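Local coordinates for serine repeat antigen 5 (Plasmodium falciparum, PDB 6X42), which has a papain-family cysteine protease fold as a pseudo-zymogen of the malaria parasite, and probably acts without the usual proteolysis of its relatives, at residues A195-K206 and W246-F256; K207-D215 and K257-F268. One frame throughout, in Å; residues are numbered along the deposited sequence.

How the contacts relate
Contacts 1 and 2 are consecutive parts of one seam: residues 195-206 run on into 207-215, while strand 255-259 passes from 246-256 into 257-268. Their centres lie about 15 Å apart. One calcium ion joins them, held by Glu196 and Asn197 of contact 1 and by Asp214 of contact 2, with a shared water. Asn197 ND2 lies 2.8 Å from Asp214 OD2, a probable hydrogen bond, as is Gln209 NE2 to Glu202 O (3.0 Å). Contact 2 binds a second calcium through Asp215, and its Asp259 side chain is about 9 Å from the bound triiodobenzene ligand. Trp246 of contact 1, whose ring meets His219, probably places that contact beside the region matching the papain-family active site.

Contact 1. Residues A195-K206 and W246-F256; sequences AENVMGYEFSGK and WGPYWGDEGYF. With CA (calcium ion), chain B.
Phe203 turns the edge of its ring into a face of Phe256 in a T-shaped pair, with ring centroids 5.4 Å apart and planes at 70°. Phe203 CE1 leads, 3.7 Å from Phe256 CD1, while one face of Phe203 is covered over its centre by CA of Val198. Trp250 carries CE3 of Trp246 on one face, 3.4 Å above its plane and offset toward the rim, and meets the backbone O of Val198 at its edge. The Val198 side chain wedges among Trp246, Trp250 and Phe256: CG1 faces Phe256, while CG2 reaches CH2 of Trp246 at 3.6 Å and also touches CZ2 of Trp250. In one of its two conformers Met199 brings CE to 3.7 Å from the same Trp246 CH2, its sulfur lying obliquely to that ring in a Met-aromatic contact. In the Asn-Ser-Trp-Gly sequence around Trp246, Asn244 probably corresponds to the asparagine that is catalytic in active papain-family relatives, and His219, whose ring meets Trp246, to their histidine. Through Trp246, the start of loop 195-206 probably borders the region of their active site. Within that loop start, Glu196 OE2 and Asn197 OD1 bind a calcium ion. Further along, Gly251 CA makes a fairly straight C-H...O contact with Phe203 O at 3.3 Å. At the exposed end, Asp252 CG, anti to its backbone N (chi1 -176°), directs the carboxylate across the Lys206 chain. Lys206 NZ forms a salt bridge to Asp252 OD1 at 2.8 Å, on the syn side, tilted 21° from the carboxylate plane, and a water bridges the ammonium group to OD2.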
loop_
_atom_site.group_PDB
_atom_site.type_symbol
_atom_site.label_atom_id
_atom_site.label_comp_id
_atom_site.label_asym_id
_atom_site.label_seq_id
_atom_site.Cartn_x
_atom_site.Cartn_y
_atom_site.Cartn_z
ATOM N N ALA A 195 13.087 -5.267 0.156
ATOM C CA ALA A 195 13.136 -5.051 1.602
ATOM C C ALA A 195 14.551 -4.739 2.073
ATOM O O ALA A 195 14.738 -3.945 3.009
ATOM C CB ALA A 195 12.600 -6.270 2.354
ATOM N N GLU A 196 15.557 -5.371 1.457
ATOM C CA GLU A 196 16.932 -5.112 1.869
ATOM C C GLU A 196 17.235 -3.620 1.908
ATOM O O GLU A 196 18.037 -3.169 2.732
ATOM C CB GLU A 196 17.926 -5.825 0.938
ATOM C CG GLU A 196 18.105 -5.163 -0.427
ATOM C CD GLU A 196 19.163 -5.806 -1.317
ATOM O OE1 GLU A 196 19.381 -7.040 -1.211
ATOM O OE2 GLU A 196 19.719 -5.086 -2.179
ATOM N N ASN A 197 16.614 -2.850 1.014
ATOM C CA ASN A 197 16.991 -1.465 0.823
ATOM C C ASN A 197 16.630 -0.589 2.005
ATOM O O ASN A 197 17.204 0.498 2.136
ATOM C CB ASN A 197 16.383 -0.902 -0.455
ATOM C CG ASN A 197 17.019 -1.501 -1.691
ATOM O OD1 ASN A 197 18.160 -1.958 -1.630
ATOM N ND2 ASN A 197 16.310 -1.520 -2.796
ATOM N N VAL A 198 15.717 -1.034 2.875
ATOM C CA VAL A 198 15.329 -0.272 4.065
ATOM C C VAL A 198 15.901 -0.861 5.340
ATOM O O VAL A 198 15.519 -0.438 6.441
ATOM C CB VAL A 198 13.802 -0.066 4.158
ATOM C CG1 VAL A 198 13.260 0.567 2.886
ATOM C CG2 VAL A 198 13.065 -1.366 4.449
ATOM N N MET A 199 16.867 -1.779 5.222
ATOM C CA MET A 199 17.459 -2.472 6.358
ATOM C C MET A 199 18.645 -1.742 6.973
ATOM O O MET A 199 19.125 -2.165 8.033
ATOM C CB MET A 199 17.942 -3.855 5.921
ATOM C CG MET A 199 16.846 -4.797 5.536
ATOM S SD MET A 199 15.753 -5.202 6.890
ATOM C CE MET A 199 14.816 -6.524 6.111
ATOM N N GLY A 200 19.140 -0.686 6.330
ATOM C CA GLY A 200 20.286 0.023 6.876
ATOM C C GLY A 200 19.967 0.651 8.220
ATOM O O GLY A 200 18.835 1.051 8.510
ATOM N N TYR A 201 20.999 0.751 9.052
ATOM C CA TYR A 201 20.868 1.419 10.342
ATOM C C TYR A 201 20.247 2.812 10.196
ATOM O O TYR A 201 19.491 3.272 11.060
ATOM C CB TYR A 201 22.273 1.530 10.940
ATOM C CG TYR A 201 22.338 2.367 12.186
ATOM C CD1 TYR A 201 21.936 1.857 13.406
ATOM C CD2 TYR A 201 22.793 3.674 12.138
ATOM C CE1 TYR A 201 21.983 2.636 14.556
ATOM C CE2 TYR A 201 22.858 4.451 13.275
ATOM C CZ TYR A 201 22.445 3.933 14.476
ATOM O OH TYR A 201 22.508 4.723 15.605
ATOM N N GLU A 202 20.562 3.499 9.105
ATOM C CA GLU A 202 20.152 4.874 8.887
ATOM C C GLU A 202 18.643 5.027 8.686
ATOM O O GLU A 202 18.137 6.151 8.765
ATOM C CB GLU A 202 20.916 5.355 7.649
ATOM C CG GLU A 202 22.426 5.546 7.837
ATOM C CD GLU A 202 23.245 4.253 7.589
ATOM O OE1 GLU A 202 22.640 3.242 7.112
ATOM O OE2 GLU A 202 24.498 4.281 7.763
ATOM N N PHE A 203 17.911 3.942 8.438
ATOM C CA PHE A 203 16.471 4.058 8.226
ATOM C C PHE A 203 15.710 4.309 9.513
ATOM O O PHE A 203 14.513 4.598 9.452
ATOM C CB PHE A 203 15.926 2.841 7.470
ATOM C CG PHE A 203 15.877 3.048 5.991
ATOM C CD1 PHE A 203 14.686 3.372 5.359
ATOM C CD2 PHE A 203 17.033 2.961 5.221
ATOM C CE1 PHE A 203 14.644 3.579 4.005
ATOM C CE2 PHE A 203 16.991 3.201 3.869
ATOM C CZ PHE A 203 15.804 3.501 3.265
ATOM N N SER A 204 16.359 4.234 10.673
ATOM C CA SER A 204 15.747 4.750 11.893
ATOM C C SER A 204 15.996 6.250 11.913
ATOM O O SER A 204 17.120 6.696 11.687
ATOM C CB SER A 204 16.359 4.100 13.136
ATOM O OG SER A 204 16.283 2.687 13.089
ATOM N N GLY A 205 14.974 7.032 12.189
ATOM C CA GLY A 205 15.137 8.471 12.227
ATOM C C GLY A 205 14.332 9.161 11.148
ATOM O O GLY A 205 13.568 8.543 10.413
ATOM N N LYS A 206 14.523 10.478 11.066
ATOM C CA LYS A 206 13.590 11.352 10.358
ATOM C C LYS A 206 14.135 11.945 9.070
ATOM O O LYS A 206 13.435 12.720 8.411
ATOM C CB LYS A 206 13.121 12.481 11.284
ATOM C CG LYS A 206 12.153 12.009 12.369
ATOM C CD LYS A 206 12.154 12.917 13.586
ATOM C CE LYS A 206 11.166 12.415 14.645
ATOM N NZ LYS A 206 9.806 12.111 14.087
ATOM N N TRP A 246 5.962 -2.887 9.697
ATOM C CA TRP A 246 6.908 -3.457 10.652
ATOM C C TRP A 246 6.715 -2.853 12.036
ATOM O O TRP A 246 7.625 -2.884 12.880
ATOM C CB TRP A 246 8.347 -3.311 10.157
ATOM C CG TRP A 246 8.670 -4.119 8.919
ATOM C CD1 TRP A 246 7.905 -5.075 8.324
ATOM C CD2 TRP A 246 9.864 -4.019 8.134
ATOM N NE1 TRP A 246 8.541 -5.558 7.200
ATOM C CE2 TRP A 246 9.750 -4.935 7.073
ATOM C CE3 TRP A 246 11.019 -3.231 8.226
ATOM C CZ2 TRP A 246 10.739 -5.071 6.096
ATOM C CZ3 TRP A 246 11.997 -3.384 7.272
ATOM C CH2 TRP A 246 11.851 -4.291 6.217
ATOM N N GLY A 247 5.520 -2.331 12.289
ATOM C CA GLY A 247 5.176 -1.782 13.572
ATOM C C GLY A 247 5.571 -0.331 13.722
ATOM O O GLY A 247 6.312 0.234 12.913
ATOM N N PRO A 248 5.066 0.305 14.782
ATOM C CA PRO A 248 5.246 1.753 14.956
ATOM C C PRO A 248 6.584 2.166 15.545
ATOM O O PRO A 248 6.816 3.366 15.715
ATOM C CB PRO A 248 4.102 2.121 15.900
ATOM C CG PRO A 248 3.914 0.869 16.739
ATOM C CD PRO A 248 4.127 -0.264 15.760
ATOM N N TYR A 249 7.487 1.239 15.829
ATOM C CA TYR A 249 8.830 1.562 16.304
ATOM C C TYR A 249 9.882 1.417 15.215
ATOM O O TYR A 249 11.059 1.726 15.455
ATOM C CB TYR A 249 9.156 0.751 17.573
ATOM C CG TYR A 249 8.074 0.944 18.602
ATOM C CD1 TYR A 249 7.973 2.120 19.323
ATOM C CD2 TYR A 249 7.119 -0.040 18.821
ATOM C CE1 TYR A 249 6.939 2.293 20.268
ATOM C CE2 TYR A 249 6.112 0.122 19.719
ATOM C CZ TYR A 249 6.014 1.285 20.434
ATOM O OH TYR A 249 4.991 1.408 21.346
ATOM N N TRP A 250 9.484 1.005 14.017
ATOM C CA TRP A 250 10.387 0.907 12.889
ATOM C C TRP A 250 10.408 2.244 12.153
ATOM O O TRP A 250 9.365 2.872 11.946
ATOM C CB TRP A 250 9.932 -0.231 11.943
ATOM C CG TRP A 250 10.904 -0.319 10.834
ATOM C CD1 TRP A 250 12.095 -0.977 10.839
ATOM C CD2 TRP A 250 10.842 0.377 9.593
ATOM N NE1 TRP A 250 12.777 -0.741 9.692
ATOM C CE2 TRP A 250 12.039 0.100 8.902
ATOM C CE3 TRP A 250 9.883 1.197 8.984
ATOM C CZ2 TRP A 250 12.314 0.621 7.646
ATOM C CZ3 TRP A 250 10.168 1.720 7.745
ATOM C CH2 TRP A 250 11.375 1.433 7.080
ATOM N N GLY A 251 11.590 2.664 11.719
ATOM C CA GLY A 251 11.677 3.848 10.857
ATOM C C GLY A 251 11.360 5.101 11.636
ATOM O O GLY A 251 11.945 5.350 12.693
ATOM N N ASP A 252 10.455 5.918 11.110
ATOM C CA ASP A 252 9.955 7.128 11.768
ATOM C C ASP A 252 8.483 6.884 12.122
ATOM O O ASP A 252 7.573 7.132 11.323
ATOM C CB ASP A 252 10.133 8.317 10.843
ATOM C CG ASP A 252 9.739 9.628 11.481
ATOM O OD1 ASP A 252 9.469 9.689 12.700
ATOM O OD2 ASP A 252 9.726 10.628 10.739
ATOM N N GLU A 253 8.257 6.292 13.294
ATOM C CA GLU A 253 6.910 5.927 13.746
ATOM C C GLU A 253 6.185 4.996 12.770
ATOM O O GLU A 253 4.954 5.023 12.652
ATOM C CB GLU A 253 6.067 7.154 14.074
ATOM C CG GLU A 253 6.672 7.997 15.205
ATOM C CD GLU A 253 5.913 9.286 15.493
ATOM O OE1 GLU A 253 4.690 9.319 15.267
ATOM O OE2 GLU A 253 6.539 10.243 16.001
ATOM N N GLY A 254 6.934 4.140 12.096
ATOM C CA GLY A 254 6.388 3.162 11.181
ATOM C C GLY A 254 6.410 3.574 9.733
ATOM O O GLY A 254 6.085 2.736 8.867
ATOM N N TYR A 255 6.783 4.825 9.446
ATOM C CA TYR A 255 6.855 5.421 8.116
ATOM C C TYR A 255 8.305 5.802 7.805
ATOM O O TYR A 255 9.180 5.784 8.680
ATOM C CB TYR A 255 5.988 6.689 8.061
ATOM C CG TYR A 255 4.513 6.472 8.282
ATOM C CD1 TYR A 255 3.988 6.391 9.561
ATOM C CD2 TYR A 255 3.643 6.367 7.210
ATOM C CE1 TYR A 255 2.633 6.191 9.775
ATOM C CE2 TYR A 255 2.282 6.180 7.395
ATOM C CZ TYR A 255 1.777 6.072 8.677
ATOM O OH TYR A 255 0.425 5.861 8.848
ATOM N N PHE A 256 8.558 6.201 6.564
ATOM C CA PHE A 256 9.824 6.836 6.236
ATOM C C PHE A 256 9.604 7.764 5.054
ATOM O O PHE A 256 8.588 7.697 4.366
ATOM C CB PHE A 256 10.947 5.818 5.959
ATOM C CG PHE A 256 10.734 4.931 4.742
ATOM C CD1 PHE A 256 11.362 5.198 3.539
ATOM C CD2 PHE A 256 9.930 3.799 4.818
ATOM C CE1 PHE A 256 11.187 4.372 2.447
ATOM C CE2 PHE A 256 9.768 2.981 3.731
ATOM C CZ PHE A 256 10.399 3.273 2.555
HETATM CA CA CA B . 19.830 -2.927 -3.013
HETATM O O HOH W 1 9.059 13.312 11.322
HETATM O O HOH W 2 20.031 -0.586 -3.646
#

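Contact 2. Residues K207-D215 and K257-F268. With CA (calcium ion), chain C; CA (calcium ion), chain B.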
loop_
_atom_site.group_PDB
_atom_site.type_symbol
_atom_site.label_atom_id
_atom_site.label_comp_id
_atom_site.label_asym_id
_atom_site.label_seq_id
_atom_site.Cartn_x
_atom_site.Cartn_y
_atom_site.Cartn_z
ATOM N N LYS A 207 15.351 11.608 8.692
ATOM C CA LYS A 207 15.956 12.119 7.477
ATOM C C LYS A 207 15.228 11.577 6.239
ATOM O O LYS A 207 14.631 10.499 6.261
ATOM C CB LYS A 207 17.407 11.646 7.483
ATOM C CG LYS A 207 18.207 11.797 6.228
ATOM C CD LYS A 207 19.549 11.049 6.378
ATOM C CE LYS A 207 19.824 10.122 5.184
ATOM N NZ LYS A 207 19.755 10.796 3.846
ATOM N N VAL A 208 15.312 12.309 5.131
ATOM C CA VAL A 208 14.878 11.770 3.839
ATOM C C VAL A 208 15.965 10.840 3.317
ATOM O O VAL A 208 17.107 11.258 3.100
ATOM C CB VAL A 208 14.579 12.892 2.832
ATOM C CG1 VAL A 208 14.174 12.277 1.496
ATOM C CG2 VAL A 208 13.497 13.843 3.336
ATOM N N GLN A 209 15.618 9.572 3.146
ATOM C CA GLN A 209 16.560 8.604 2.617
ATOM C C GLN A 209 16.783 8.857 1.131
ATOM O O GLN A 209 15.939 9.438 0.453
ATOM C CB GLN A 209 16.021 7.181 2.852
ATOM C CG GLN A 209 15.678 6.885 4.312
ATOM C CD GLN A 209 16.835 6.979 5.235
ATOM O OE1 GLN A 209 17.989 6.776 4.863
ATOM N NE2 GLN A 209 16.528 7.258 6.497
ATOM N N ASN A 210 17.948 8.446 0.633
ATOM C CA ASN A 210 18.329 8.712 -0.756
ATOM C C ASN A 210 19.151 7.539 -1.261
ATOM O O ASN A 210 20.293 7.353 -0.856
ATOM C CB ASN A 210 19.120 10.020 -0.872
ATOM C CG ASN A 210 19.373 10.427 -2.328
ATOM O OD1 ASN A 210 18.446 10.518 -3.121
ATOM N ND2 ASN A 210 20.618 10.723 -2.659
ATOM N N LEU A 211 18.592 6.753 -2.167
ATOM C CA LEU A 211 19.274 5.537 -2.573
ATOM C C LEU A 211 18.639 4.993 -3.840
ATOM O O LEU A 211 17.530 5.372 -4.218
ATOM C CB LEU A 211 19.214 4.483 -1.469
ATOM C CG LEU A 211 17.860 3.821 -1.184
ATOM C CD1 LEU A 211 18.115 2.590 -0.324
ATOM C CD2 LEU A 211 16.889 4.774 -0.531
ATOM N N CYS A 212 19.367 4.088 -4.472
ATOM C CA CYS A 212 18.885 3.363 -5.629
ATOM C C CYS A 212 18.069 2.140 -5.217
ATOM O O CYS A 212 18.265 1.558 -4.155
ATOM C CB CYS A 212 20.078 2.842 -6.445
ATOM S SG CYS A 212 21.324 4.064 -7.004
ATOM N N GLY A 213 17.183 1.732 -6.110
ATOM C CA GLY A 213 16.542 0.439 -6.026
ATOM C C GLY A 213 17.368 -0.636 -6.704
ATOM O O GLY A 213 18.544 -0.448 -7.045
ATOM N N ASP A 214 16.735 -1.783 -6.888
ATOM C CA ASP A 214 17.333 -2.953 -7.506
ATOM C C ASP A 214 16.507 -3.341 -8.722
ATOM O O ASP A 214 15.466 -2.757 -9.003
ATOM C CB ASP A 214 17.391 -4.089 -6.487
ATOM C CG ASP A 214 18.286 -3.752 -5.316
ATOM O OD1 ASP A 214 19.527 -3.837 -5.415
ATOM O OD2 ASP A 214 17.785 -3.342 -4.273
ATOM N N ASP A 215 16.959 -4.379 -9.419
ATOM C CA ASP A 215 16.261 -4.828 -10.613
ATOM C C ASP A 215 14.884 -5.381 -10.276
ATOM O O ASP A 215 13.971 -5.334 -11.109
ATOM C CB ASP A 215 17.126 -5.913 -11.254
ATOM C CG ASP A 215 16.818 -6.189 -12.700
ATOM O OD1 ASP A 215 16.019 -5.469 -13.345
ATOM O OD2 ASP A 215 17.479 -7.138 -13.194
ATOM N N LYS A 257 10.565 8.660 4.843
ATOM C CA LYS A 257 10.606 9.527 3.667
ATOM C C LYS A 257 11.769 9.106 2.781
ATOM O O LYS A 257 12.843 8.756 3.280
ATOM C CB LYS A 257 10.777 10.996 4.070
ATOM C CG LYS A 257 9.608 11.551 4.839
ATOM C CD LYS A 257 9.821 13.016 5.209
ATOM C CE LYS A 257 8.667 13.543 6.022
ATOM N NZ LYS A 257 8.764 13.129 7.443
ATOM N N VAL A 258 11.559 9.136 1.473
ATOM C CA VAL A 258 12.589 8.722 0.525
ATOM C C VAL A 258 12.553 9.654 -0.677
ATOM O O VAL A 258 11.481 10.016 -1.172
ATOM C CB VAL A 258 12.430 7.227 0.145
ATOM C CG1 VAL A 258 11.105 6.959 -0.552
ATOM C CG2 VAL A 258 13.578 6.729 -0.705
ATOM N N ASP A 259 13.736 10.049 -1.134
ATOM C CA ASP A 259 13.844 10.917 -2.304
ATOM C C ASP A 259 13.201 10.246 -3.513
ATOM O O ASP A 259 13.437 9.069 -3.802
ATOM C CB ASP A 259 15.330 11.203 -2.555
ATOM C CG ASP A 259 15.556 12.349 -3.524
ATOM O OD1 ASP A 259 15.310 12.123 -4.725
ATOM O OD2 ASP A 259 15.940 13.460 -3.087
ATOM N N MET A 260 12.370 11.009 -4.225
ATOM C CA MET A 260 11.601 10.445 -5.323
ATOM C C MET A 260 12.478 9.980 -6.481
ATOM O O MET A 260 12.127 9.043 -7.206
ATOM C CB MET A 260 10.703 11.523 -5.898
ATOM C CG MET A 260 9.461 11.783 -5.124
ATOM S SD MET A 260 8.421 12.933 -6.077
ATOM C CE MET A 260 7.259 13.334 -4.756
ATOM N N TYR A 261 13.581 10.662 -6.717
ATOM C CA TYR A 261 14.407 10.353 -7.876
ATOM C C TYR A 261 15.671 9.599 -7.492
ATOM O O TYR A 261 16.153 8.779 -8.274
ATOM C CB TYR A 261 14.697 11.631 -8.692
ATOM C CG TYR A 261 13.453 12.234 -9.380
ATOM C CD1 TYR A 261 13.079 11.868 -10.688
ATOM C CD2 TYR A 261 12.662 13.157 -8.726
ATOM C CE1 TYR A 261 11.947 12.432 -11.306
ATOM C CE2 TYR A 261 11.533 13.711 -9.324
ATOM C CZ TYR A 261 11.182 13.363 -10.616
ATOM O OH TYR A 261 10.053 13.933 -11.209
ATOM N N GLY A 262 16.187 9.817 -6.289
ATOM C CA GLY A 262 17.387 9.172 -5.833
ATOM C C GLY A 262 18.636 9.701 -6.511
ATOM O O GLY A 262 18.596 10.661 -7.294
ATOM N N PRO A 263 19.780 9.080 -6.213
ATOM C CA PRO A 263 21.035 9.504 -6.837
ATOM C C PRO A 263 20.980 9.413 -8.353
ATOM O O PRO A 263 20.333 8.536 -8.929
ATOM C CB PRO A 263 22.067 8.525 -6.265
ATOM C CG PRO A 263 21.469 8.007 -5.020
ATOM C CD PRO A 263 19.993 8.032 -5.200
ATOM N N THR A 264 21.694 10.332 -9.001
ATOM C CA THR A 264 21.622 10.422 -10.455
ATOM C C THR A 264 22.194 9.181 -11.127
ATOM O O THR A 264 21.742 8.806 -12.214
ATOM C CB THR A 264 22.340 11.681 -10.923
ATOM O OG1 THR A 264 23.717 11.606 -10.542
ATOM C CG2 THR A 264 21.723 12.899 -10.289
ATOM N N HIS A 265 23.151 8.509 -10.489
ATOM C CA HIS A 265 23.791 7.363 -11.121
ATOM C C HIS A 265 22.918 6.112 -11.131
ATOM O O HIS A 265 23.282 5.138 -11.795
ATOM C CB HIS A 265 25.119 7.041 -10.428
ATOM C CG HIS A 265 24.959 6.416 -9.081
ATOM N ND1 HIS A 265 25.012 7.144 -7.912
ATOM C CD2 HIS A 265 24.745 5.131 -8.716
ATOM C CE1 HIS A 265 24.834 6.333 -6.885
ATOM N NE2 HIS A 265 24.672 5.107 -7.345
ATOM N N CYS A 266 21.781 6.108 -10.435
ATOM C CA CYS A 266 21.047 4.869 -10.229
ATOM C C CYS A 266 20.507 4.314 -11.535
ATOM O O CYS A 266 19.886 5.035 -12.321
ATOM C CB CYS A 266 19.843 5.123 -9.323
ATOM S SG CYS A 266 20.225 5.605 -7.674
ATOM N N HIS A 267 20.706 3.017 -11.752
ATOM C CA HIS A 267 20.015 2.349 -12.843
ATOM C C HIS A 267 18.547 2.113 -12.506
ATOM O O HIS A 267 17.690 2.138 -13.395
ATOM C CB HIS A 267 20.702 1.019 -13.156
ATOM C CG HIS A 267 22.132 1.166 -13.574
ATOM N ND1 HIS A 267 22.626 2.318 -14.147
ATOM C CD2 HIS A 267 23.173 0.301 -13.512
ATOM C CE1 HIS A 267 23.911 2.161 -14.414
ATOM N NE2 HIS A 267 24.268 0.946 -14.038
ATOM N N PHE A 268 18.233 1.915 -11.231
ATOM C CA PHE A 268 16.887 1.578 -10.799
ATOM C C PHE A 268 16.424 2.531 -9.713
ATOM O O PHE A 268 17.185 2.863 -8.806
ATOM C CB PHE A 268 16.891 0.173 -10.206
ATOM C CG PHE A 268 17.437 -0.866 -11.132
ATOM C CD1 PHE A 268 18.628 -1.532 -10.854
ATOM C CD2 PHE A 268 16.757 -1.182 -12.287
ATOM C CE1 PHE A 268 19.123 -2.500 -11.713
ATOM C CE2 PHE A 268 17.242 -2.150 -13.151
ATOM C CZ PHE A 268 18.436 -2.797 -12.863
HETATM CA CA CA C . 13.714 -5.238 -13.438
HETATM CA CA CA B . 19.830 -2.927 -3.013
HETATM O O HOH W 3 12.501 8.992 6.957
HETATM O O HOH W 4 20.394 12.705 -5.165
HETATM O O HOH W 5 15.864 7.647 -3.276
HETATM O O HOH W 6 15.906 5.924 -6.312
HETATM O O HOH W 2 20.031 -0.586 -3.646
HETATM O O HOH W 7 20.468 1.112 -9.392
HETATM O O HOH W 8 11.413 -5.672 -13.018
HETATM O O HOH W 9 13.545 -5.622 -15.752
#
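Both cysteines of the Cys212-Cys266 disulfide place SG beside the backbone N and opposite the carbonyl carbon, with chi1 -56° at Cys212 and -65° at Cys266. The sulfurs are 2.0 Å apart, and the central torsion of -84° gives the bridge a left-handed twist. Cys212 SG also lies obliquely to the ring of His265. Beside the bridge, Gly213 N donates to Phe268 O at 2.9 Å, entering from above the carbonyl plane. The Phe268 ring then lies under the turning chain: Asp215 CA sits over the centre of one face, 3.7 Å from the ring centroid, in a CH-pi contact. Asp215 also gives calcium its carbonyl O and OD1, the latter at 2.3 Å; Glu166 binds the same ion. Asp214 gives both carboxylate oxygens to another calcium ion, also bound by Glu196 and Asn197. At the other end, Gln209 pairs in parallel with Val258. Its N donates to Lys257 O at 2.9 Å, and its O accepts a nearly straight bond from Asp259 N at 2.8 Å. Asp259 is gripped on both oxygens: OD1 accepts from Tyr261 N, an Asx turn, and from Gly262 N, which extends it to an Asx motif, while OD2 pairs with Tyr229 OH. Asn210 lies alongside, its OD1 3.2 Å from Asp259 CB, while Pro263 approaches the amide from the opposite direction. A disulfide closing a loop beyond the sheet, its first cysteine a few residues before the active-site histidine, occurs in papain's barrel domain, and this bridge probably corresponds to it.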